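Local coordinates for phosphate-specific transport system accessory protein PhoU homolog (Pseudomonas aeruginosa, PDB 4Q25), which probably takes part in regulating phosphate uptake and assembles as a homodimer, at residues E71-I76 with I91-S96. Numbering follows the deposited sequence.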
loop_
_atom_site.group_PDB
_atom_site.type_symbol
_atom_site.label_atom_id
_atom_site.label_comp_id
_atom_site.label_asym_id
_atom_site.label_seq_id
_atom_site.Cartn_x
_atom_site.Cartn_y
_atom_site.Cartn_z
ATOM N N GLU A 71 -18.127 -5.762 6.336
ATOM C CA GLU A 71 -19.588 -5.715 6.504
ATOM C C GLU A 71 -20.006 -6.206 7.874
ATOM O O GLU A 71 -20.920 -5.673 8.493
ATOM C CB GLU A 71 -20.290 -6.535 5.442
ATOM C CG GLU A 71 -20.306 -5.858 4.088
ATOM C CD GLU A 71 -20.898 -4.459 4.148
ATOM O OE1 GLU A 71 -22.129 -4.354 4.300
ATOM O OE2 GLU A 71 -20.112 -3.480 4.072
ATOM N N GLU A 72 -19.300 -7.211 8.353
ATOM C CA GLU A 72 -19.505 -7.739 9.690
ATOM C C GLU A 72 -19.260 -6.680 10.753
ATOM O O GLU A 72 -20.032 -6.561 11.728
ATOM C CB GLU A 72 -18.565 -8.925 9.888
ATOM C CG GLU A 72 -19.017 -9.911 10.909
ATOM C CD GLU A 72 -18.034 -11.047 11.071
ATOM O OE1 GLU A 72 -18.050 -11.664 12.162
ATOM O OE2 GLU A 72 -17.253 -11.325 10.126
ATOM N N CYS A 73 -18.179 -5.911 10.590
ATOM C CA CYS A 73 -17.891 -4.805 11.519
ATOM C C CYS A 73 -18.969 -3.749 11.461
ATOM O O CYS A 73 -19.182 -2.992 12.434
ATOM C CB CYS A 73 -16.563 -4.125 11.207
ATOM S SG CYS A 73 -15.104 -5.158 11.423
ATOM N N VAL A 74 -19.562 -3.608 10.298
ATOM C CA VAL A 74 -20.645 -2.686 10.121
ATOM C C VAL A 74 -21.877 -3.133 10.876
ATOM O O VAL A 74 -22.430 -2.390 11.625
ATOM C CB VAL A 74 -20.920 -2.426 8.620
ATOM C CG1 VAL A 74 -22.259 -1.795 8.385
ATOM C CG2 VAL A 74 -19.881 -1.509 8.064
ATOM N N ARG A 75 -22.244 -4.386 10.754
ATOM C CA ARG A 75 -23.425 -4.859 11.413
ATOM C C ARG A 75 -23.289 -4.794 12.914
ATOM O O ARG A 75 -24.178 -4.318 13.632
ATOM C CB ARG A 75 -23.738 -6.248 10.931
ATOM C CG ARG A 75 -23.722 -6.342 9.428
ATOM C CD ARG A 75 -24.366 -7.600 8.899
ATOM N NE ARG A 75 -23.848 -8.793 9.540
ATOM C CZ ARG A 75 -22.967 -9.615 8.995
ATOM N NH1 ARG A 75 -22.501 -9.385 7.795
ATOM N NH2 ARG A 75 -22.566 -10.673 9.660
ATOM N N ILE A 76 -22.131 -5.186 13.392
ATOM C CA ILE A 76 -21.926 -5.178 14.791
ATOM C C ILE A 76 -22.043 -3.778 15.300
ATOM O O ILE A 76 -22.658 -3.554 16.297
ATOM C CB ILE A 76 -20.521 -5.667 15.166
ATOM C CG1 ILE A 76 -20.431 -7.165 15.116
ATOM C CG2 ILE A 76 -20.162 -5.271 16.580
ATOM C CD1 ILE A 76 -19.034 -7.666 15.350
ATOM N N ILE A 91 -12.397 -1.257 15.511
ATOM C CA ILE A 91 -11.543 -0.370 14.751
ATOM C C ILE A 91 -10.219 -1.039 14.386
ATOM O O ILE A 91 -9.710 -0.825 13.300
ATOM C CB ILE A 91 -11.297 0.942 15.511
ATOM C CG1 ILE A 91 -12.600 1.767 15.514
ATOM C CG2 ILE A 91 -10.145 1.743 14.898
ATOM C CD1 ILE A 91 -12.500 3.103 16.232
ATOM N N SER A 92 -9.659 -1.808 15.307
ATOM C CA SER A 92 -8.418 -2.522 15.067
ATOM C C SER A 92 -8.641 -3.597 14.026
ATOM O O SER A 92 -7.760 -3.889 13.233
ATOM C CB SER A 92 -7.893 -3.156 16.360
ATOM O OG SER A 92 -7.318 -2.143 17.166
ATOM N N ILE A 93 -9.828 -4.186 14.024
ATOM C CA ILE A 93 -10.123 -5.213 13.044
ATOM C C ILE A 93 -10.257 -4.610 11.643
ATOM O O ILE A 93 -9.634 -5.089 10.686
ATOM C CB ILE A 93 -11.369 -5.992 13.412
ATOM C CG1 ILE A 93 -11.053 -6.928 14.574
ATOM C CG2 ILE A 93 -11.865 -6.801 12.224
ATOM C CD1 ILE A 93 -12.254 -7.615 15.193
ATOM N N SER A 94 -11.052 -3.559 11.510
ATOM C CA SER A 94 -11.319 -3.039 10.183
ATOM C C SER A 94 -10.062 -2.441 9.565
ATOM O O SER A 94 -9.864 -2.547 8.385
ATOM C CB SER A 94 -12.475 -2.035 10.190
ATOM O OG SER A 94 -12.071 -0.816 10.740
ATOM N N LYS A 95 -9.197 -1.839 10.353
ATOM C CA LYS A 95 -7.956 -1.323 9.804
ATOM C C LYS A 95 -6.979 -2.443 9.492
ATOM O O LYS A 95 -6.209 -2.345 8.550
ATOM C CB LYS A 95 -7.311 -0.306 10.734
ATOM C CG LYS A 95 -8.076 1.002 10.719
ATOM C CD LYS A 95 -7.375 2.116 11.460
ATOM C CE LYS A 95 -8.197 3.392 11.323
ATOM N NZ LYS A 95 -7.689 4.376 12.293
ATOM N N SER A 96 -7.041 -3.526 10.259
ATOM C CA SER A 96 -6.085 -4.586 10.089
ATOM C C SER A 96 -6.408 -5.481 8.888
ATOM O O SER A 96 -5.477 -5.988 8.266
ATOM C CB SER A 96 -5.847 -5.359 11.377
ATOM O OG SER A 96 -6.942 -6.166 11.624
#
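Cys73 meets Ile93 and Ser94 where helix 59-78 packs on helix 84-120. All three residues are buried. Along 71-76, Glu71 and Glu72 come before the contact and are bound elsewhere. Glu71 faces the second subunit, where it forms a salt bridge with Arg88 and a hydrogen bond with Tyr217 of that chain. Glu72 hydrogen-bonds through OE2 to His25 on helix 15-45.

Cys73 then supplies the whole of this segment's share. Its CB points toward helix 84-120, and SG sits beside the backbone N, opposite the carbonyl carbon (chi1 -65°). The sulfur rests on the CG2 methyl of Ile93, with SG to CG2 at 3.7 Å. In Ile93 this touching methyl lies opposite the backbone N, while the longer CG1 branch lies beside that N (chi1 -74°). On Ser94 the nearest atom to SG is the methylene CB, at 4.3 Å. The Ser94 hydroxyl turns back to its own helix, where OG makes a weak hydrogen bond of 3.5 Å to Ile91 O.

The two helices follow one another in the chain and form a helical hairpin within the helix-bundle fold of a PhoU domain. The CA atoms of Cys73 and Ser94 are 6.9 Å apart, the closest CA pair between the two segments. No hydrogen bond joins the two segments, and just 91 Å² is buried between them. Cys73 also touches Ile90 on helix 84-120.

Val74 packs on Ala84 of the second subunit. Ile76 touches Ile90 as well, and reaches Phe15 on helix 15-45.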